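Local coordinates for protein L-isoleucine-4-hydroxylase (Bacillus thuringiensis, PDB 6LNH) that hydroxylates L-isoleucine to (4S)-4-hydroxy-L-isoleucine, using ferrous iron, 2-oxoglutarate, molecular oxygen and ascorbate, and also oxidises several related aliphatic and sulfur-containing amino acids, at residues K22-E27 with F132-I138; N183-A188 with T234-D239. All coordinates share one frame; numbering follows the deposited sequence.

How the interactions relate
The two contacts illustrate how a double-stranded beta-helix dioxygenase combines a barrel with helical packing. Interaction 1 joins the helix containing 22-27 to the end of helix 120-134 and the loop after it, whereas interaction 2 pairs strand 176-184 with strand 236-247 and holds the turn that follows the first of them against the second strand. They occupy opposite sides of the chain's centre, with their own centres about 32 Å apart and nearest atoms about 16 Å apart, so they do not touch. The iron, bound by His-170, Asp-172 and His-223, is about 13 Å from the side chain of Phe-26 in interaction 1 and about 9 Å from that of Arg-238 in interaction 2.

Interaction 1: K22-E27 with F132-I138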
# COMPACT_ATOMS: atom_id res chain seq x y z
N LYS C 22 10.05 -14.15 -26.22
CA LYS C 22 10.11 -14.19 -24.74
C LYS C 22 11.16 -15.22 -24.31
O LYS C 22 11.90 -14.94 -23.36
CB LYS C 22 8.75 -14.58 -24.16
CG LYS C 22 7.67 -13.51 -24.23
CD LYS C 22 6.28 -14.09 -24.37
CE LYS C 22 5.26 -13.44 -23.47
NZ LYS C 22 4.01 -14.25 -23.38
N VAL C 23 11.22 -16.36 -25.01
CA VAL C 23 12.19 -17.44 -24.69
C VAL C 23 13.62 -16.92 -24.92
O VAL C 23 14.51 -17.28 -24.14
CB VAL C 23 11.92 -18.72 -25.51
CG1 VAL C 23 13.17 -19.56 -25.68
CG2 VAL C 23 10.80 -19.54 -24.89
N HIS C 24 13.81 -16.11 -25.96
CA HIS C 24 15.15 -15.54 -26.27
C HIS C 24 15.58 -14.61 -25.12
O HIS C 24 16.75 -14.69 -24.72
CB HIS C 24 15.15 -14.83 -27.62
CG HIS C 24 16.48 -14.27 -28.00
ND1 HIS C 24 17.31 -13.67 -27.08
CD2 HIS C 24 17.13 -14.21 -29.18
CE1 HIS C 24 18.42 -13.27 -27.68
NE2 HIS C 24 18.33 -13.59 -28.97
N GLU C 25 14.67 -13.78 -24.62
CA GLU C 25 15.02 -12.89 -23.52
C GLU C 25 15.36 -13.67 -22.26
O GLU C 25 16.33 -13.36 -21.57
CB GLU C 25 13.88 -11.90 -23.24
CG GLU C 25 14.25 -10.86 -22.18
CD GLU C 25 13.23 -9.75 -22.04
OE1 GLU C 25 12.20 -9.78 -22.75
OE2 GLU C 25 13.46 -8.83 -21.22
N PHE C 26 14.56 -14.69 -21.94
CA PHE C 26 14.83 -15.52 -20.77
C PHE C 26 16.20 -16.18 -20.88
O PHE C 26 16.95 -16.24 -19.89
CB PHE C 26 13.73 -16.57 -20.62
CG PHE C 26 14.08 -17.68 -19.66
CD1 PHE C 26 14.19 -17.43 -18.31
CD2 PHE C 26 14.28 -18.97 -20.12
CE1 PHE C 26 14.50 -18.45 -17.42
CE2 PHE C 26 14.60 -19.99 -19.25
CZ PHE C 26 14.70 -19.73 -17.89
N GLU C 27 16.56 -16.67 -22.06
CA GLU C 27 17.83 -17.36 -22.24
C GLU C 27 19.03 -16.44 -22.09
O GLU C 27 20.07 -16.84 -21.56
CB GLU C 27 17.84 -18.06 -23.60
CG GLU C 27 16.96 -19.28 -23.61
CD GLU C 27 16.95 -20.01 -24.93
OE1 GLU C 27 17.22 -19.38 -25.97
OE2 GLU C 27 16.68 -21.22 -24.91
N PHE C 132 6.59 -23.24 -23.02
CA PHE C 132 7.71 -22.32 -22.90
C PHE C 132 9.00 -23.06 -22.58
O PHE C 132 10.04 -22.78 -23.17
CB PHE C 132 7.39 -21.27 -21.81
CG PHE C 132 8.45 -20.21 -21.62
CD1 PHE C 132 9.73 -20.52 -21.18
CD2 PHE C 132 8.15 -18.88 -21.86
CE1 PHE C 132 10.69 -19.54 -21.00
CE2 PHE C 132 9.10 -17.89 -21.69
CZ PHE C 132 10.37 -18.22 -21.26
N ALA C 133 8.94 -24.02 -21.66
CA ALA C 133 10.14 -24.75 -21.28
C ALA C 133 10.72 -25.51 -22.47
O ALA C 133 11.94 -25.51 -22.69
CB ALA C 133 9.84 -25.71 -20.12
N PHE C 134 9.86 -26.18 -23.24
CA PHE C 134 10.30 -26.94 -24.40
C PHE C 134 10.90 -26.08 -25.51
O PHE C 134 11.69 -26.59 -26.31
CB PHE C 134 9.14 -27.76 -24.95
CG PHE C 134 8.82 -28.95 -24.11
CD1 PHE C 134 9.73 -29.38 -23.16
CD2 PHE C 134 7.62 -29.62 -24.25
CE1 PHE C 134 9.45 -30.47 -22.38
CE2 PHE C 134 7.35 -30.72 -23.46
CZ PHE C 134 8.26 -31.14 -22.52
N LYS C 135 10.53 -24.81 -25.61
CA LYS C 135 11.10 -23.97 -26.65
C LYS C 135 12.39 -23.28 -26.21
O LYS C 135 12.93 -22.47 -26.97
CB LYS C 135 10.07 -22.95 -27.15
CG LYS C 135 8.85 -23.67 -27.74
CD LYS C 135 7.63 -22.78 -27.94
CE LYS C 135 6.96 -23.09 -29.28
NZ LYS C 135 7.89 -22.96 -30.43
N THR C 136 12.90 -23.59 -25.02
CA THR C 136 14.22 -23.13 -24.65
C THR C 136 15.26 -24.17 -25.07
O THR C 136 14.96 -25.36 -25.21
CB THR C 136 14.30 -22.89 -23.14
OG1 THR C 136 14.24 -24.14 -22.44
CG2 THR C 136 13.16 -22.01 -22.67
N ASN C 137 16.49 -23.71 -25.28
CA ASN C 137 17.63 -24.61 -25.46
C ASN C 137 18.13 -25.19 -24.14
O ASN C 137 19.03 -26.04 -24.15
CB ASN C 137 18.76 -23.92 -26.23
CG ASN C 137 19.32 -22.68 -25.54
OD1 ASN C 137 19.07 -22.44 -24.36
ND2 ASN C 137 20.07 -21.89 -26.29
N ILE C 138 17.59 -24.73 -23.01
CA ILE C 138 18.01 -25.22 -21.70
C ILE C 138 17.56 -26.66 -21.48
O ILE C 138 18.31 -27.48 -20.93
CB ILE C 138 17.50 -24.30 -20.57
CG1 ILE C 138 18.09 -22.89 -20.67
CG2 ILE C 138 17.86 -24.87 -19.21
CD1 ILE C 138 17.39 -21.98 -21.61
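Val-23 and Thr-136 mark the closest backbone approach, with their CA atoms 6.0 Å apart, where 22-27, part of helix 19-29, runs past the C-terminal part of helix 120-134 and the loop that follows. Val-23 carries the apolar half with two separate methyls. Val-23 CG2 sits over the centre of the Phe-132 ring, 3.7 Å from its centroid and 5° off the normal, a CH-pi contact; Val-23 CG1, anti to the backbone N (chi1 155°), is directed instead at the carbonyl of Lys-135. The edge of Phe-132 turns toward the face of Phe-26 in an offset edge-to-face pair, planes at 68°.

The polar half belongs to Glu-27. Its chain, extended beyond CG, brings Glu-27 OE2 to Asn-137 N for a hydrogen bond, unusually short at 2.5 Å and of doubtful exact length. Asn-137 OD1 also crowds Glu-27 OE2 without being hydrogen-bonded to it, while Glu-27 CG passes 3.4 Å from Ile-138 CD1. The loop is itself braced by Thr-136, whose OG1 and N both donate to Ala-133 O.

Phe-26 also rests on Leu-32 of strand 31-34, at one border of the major sheet, and Phe-132 meets Phe-178 of strand 176-184 edge-to-face, joining both helices to the barrel.

Interaction 2: N183-A188 with T234-D239; sequences NLSNTA and TEAFRD
Asn-183 and Asp-239 form an antiparallel hydrogen-bonded pair in which Asp-239 N donates to Asn-183 O at 2.7 Å and Asn-183 N returns a longer bond of 3.3 Å to Asp-239 O. Their side chains lie side by side on one face, the amide and carboxylate planes 66° apart, with Asn-183 CB 3.3 Å from Asp-239 OD2. A water may bridge Asn-183 ND2 and Asp-239 OD2, but its leg to the carboxylate is implausibly short and the bridge tentative. On the other face, Leu-184 and Arg-238 make the non-hydrogen-bonded pair, and Leu-184 CD1 lies 4.0 Å from Arg-238 CG, against the aliphatic root of the arginine.

Beyond them Ser-185 N donates to Phe-237 O, and the return bond comes from a side chain: Ser-185 OG accepts from Phe-237 N at 3.0 Å, nearly straight at 160°. A chi1 of 68° turns the serine OG back over its own main chain to where it meets Phe-237 N, and there it does the work a backbone carbonyl would do in a regular strand pair.

These are neighbouring strands in the major sheet of the cupin-type double-stranded beta-helix. A type I turn from Ser-185 to Ala-188, closed by Ala-188 N to Ser-185 O, leads the chain from this sheet toward strand 189-196 of the minor one. At the end of the turn, Ala-188 CB packs 3.8 Å from Ala-236 CB.

In the next shell Arg-153 holds Asp-239 OD1 by a salt bridge and makes a cation-pi contact with Phe-237. Arg-238 rests on Val-225 and Leu-228 of strand 222-229, and Asn-186 ND2 donates a hydrogen bond to Lys-209 O of a neighbouring subunit.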
# COMPACT_ATOMS: atom_id res chain seq x y z
N ASN C 183 -2.17 -15.69 -4.59
CA ASN C 183 -2.90 -14.83 -3.67
C ASN C 183 -1.93 -14.27 -2.64
O ASN C 183 -0.92 -14.89 -2.31
CB ASN C 183 -4.04 -15.57 -2.96
CG ASN C 183 -5.13 -14.63 -2.47
OD1 ASN C 183 -5.01 -13.41 -2.60
ND2 ASN C 183 -6.20 -15.19 -1.92
N LEU C 184 -2.26 -13.08 -2.14
CA LEU C 184 -1.45 -12.39 -1.15
C LEU C 184 -2.39 -11.58 -0.27
O LEU C 184 -3.09 -10.69 -0.78
CB LEU C 184 -0.42 -11.50 -1.84
CG LEU C 184 0.56 -10.62 -1.05
CD1 LEU C 184 1.56 -11.46 -0.30
CD2 LEU C 184 1.26 -9.67 -2.01
N SER C 185 -2.42 -11.88 1.02
CA SER C 185 -3.24 -11.10 1.94
C SER C 185 -2.78 -9.65 1.96
O SER C 185 -1.60 -9.35 1.75
CB SER C 185 -3.19 -11.71 3.35
OG SER C 185 -1.90 -11.57 3.91
N ASN C 186 -3.73 -8.75 2.21
CA ASN C 186 -3.41 -7.32 2.23
C ASN C 186 -2.56 -6.93 3.42
O ASN C 186 -1.93 -5.86 3.40
CB ASN C 186 -4.69 -6.48 2.23
CG ASN C 186 -5.41 -6.52 3.56
OD1 ASN C 186 -5.47 -7.56 4.22
ND2 ASN C 186 -5.94 -5.38 3.98
N THR C 187 -2.51 -7.76 4.46
CA THR C 187 -1.71 -7.48 5.64
C THR C 187 -0.27 -7.95 5.50
O THR C 187 0.54 -7.72 6.41
CB THR C 187 -2.35 -8.13 6.87
OG1 THR C 187 -2.50 -9.53 6.64
CG2 THR C 187 -3.72 -7.52 7.13
N ALA C 188 0.08 -8.61 4.40
CA ALA C 188 1.41 -9.16 4.22
C ALA C 188 2.39 -8.10 3.74
O ALA C 188 2.04 -7.20 2.96
CB ALA C 188 1.38 -10.32 3.22
N THR C 234 -3.38 -10.39 12.70
CA THR C 234 -3.89 -11.58 12.04
C THR C 234 -2.80 -12.22 11.18
O THR C 234 -1.74 -11.64 10.93
CB THR C 234 -5.13 -11.26 11.20
OG1 THR C 234 -4.76 -10.43 10.09
CG2 THR C 234 -6.18 -10.54 12.05
N GLU C 235 -3.11 -13.42 10.71
CA GLU C 235 -2.18 -14.19 9.89
C GLU C 235 -2.16 -13.66 8.46
O GLU C 235 -3.21 -13.42 7.87
CB GLU C 235 -2.58 -15.67 9.89
CG GLU C 235 -2.59 -16.31 11.27
CD GLU C 235 -3.49 -17.53 11.32
OE1 GLU C 235 -4.45 -17.60 10.52
OE2 GLU C 235 -3.23 -18.42 12.16
N ALA C 236 -0.96 -13.49 7.92
CA ALA C 236 -0.77 -13.06 6.55
C ALA C 236 -0.31 -14.24 5.70
O ALA C 236 0.41 -15.12 6.17
CB ALA C 236 0.26 -11.92 6.46
N PHE C 237 -0.75 -14.25 4.44
CA PHE C 237 -0.53 -15.38 3.55
C PHE C 237 0.14 -14.91 2.27
O PHE C 237 -0.06 -13.78 1.82
CB PHE C 237 -1.84 -16.10 3.20
CG PHE C 237 -2.50 -16.75 4.38
CD1 PHE C 237 -1.77 -17.50 5.28
CD2 PHE C 237 -3.86 -16.59 4.59
CE1 PHE C 237 -2.37 -18.09 6.37
CE2 PHE C 237 -4.48 -17.19 5.68
CZ PHE C 237 -3.73 -17.94 6.57
N ARG C 238 0.93 -15.81 1.69
CA ARG C 238 1.41 -15.67 0.32
C ARG C 238 1.23 -17.02 -0.35
O ARG C 238 1.94 -17.98 -0.02
CB ARG C 238 2.88 -15.22 0.28
CG ARG C 238 3.36 -14.89 -1.12
CD ARG C 238 4.72 -14.21 -1.10
NE ARG C 238 5.18 -13.89 -2.44
CZ ARG C 238 6.10 -14.58 -3.11
NH1 ARG C 238 6.66 -15.65 -2.54
NH2 ARG C 238 6.45 -14.22 -4.33
N ASP C 239 0.28 -17.09 -1.27
CA ASP C 239 -0.08 -18.34 -1.93
C ASP C 239 0.67 -18.39 -3.26
O ASP C 239 0.54 -17.49 -4.09
CB ASP C 239 -1.59 -18.42 -2.15
CG ASP C 239 -2.36 -18.49 -0.84
OD1 ASP C 239 -1.78 -18.96 0.16
OD2 ASP C 239 -3.53 -18.07 -0.81
O HOH W 1 -5.57 -18.19 -2.14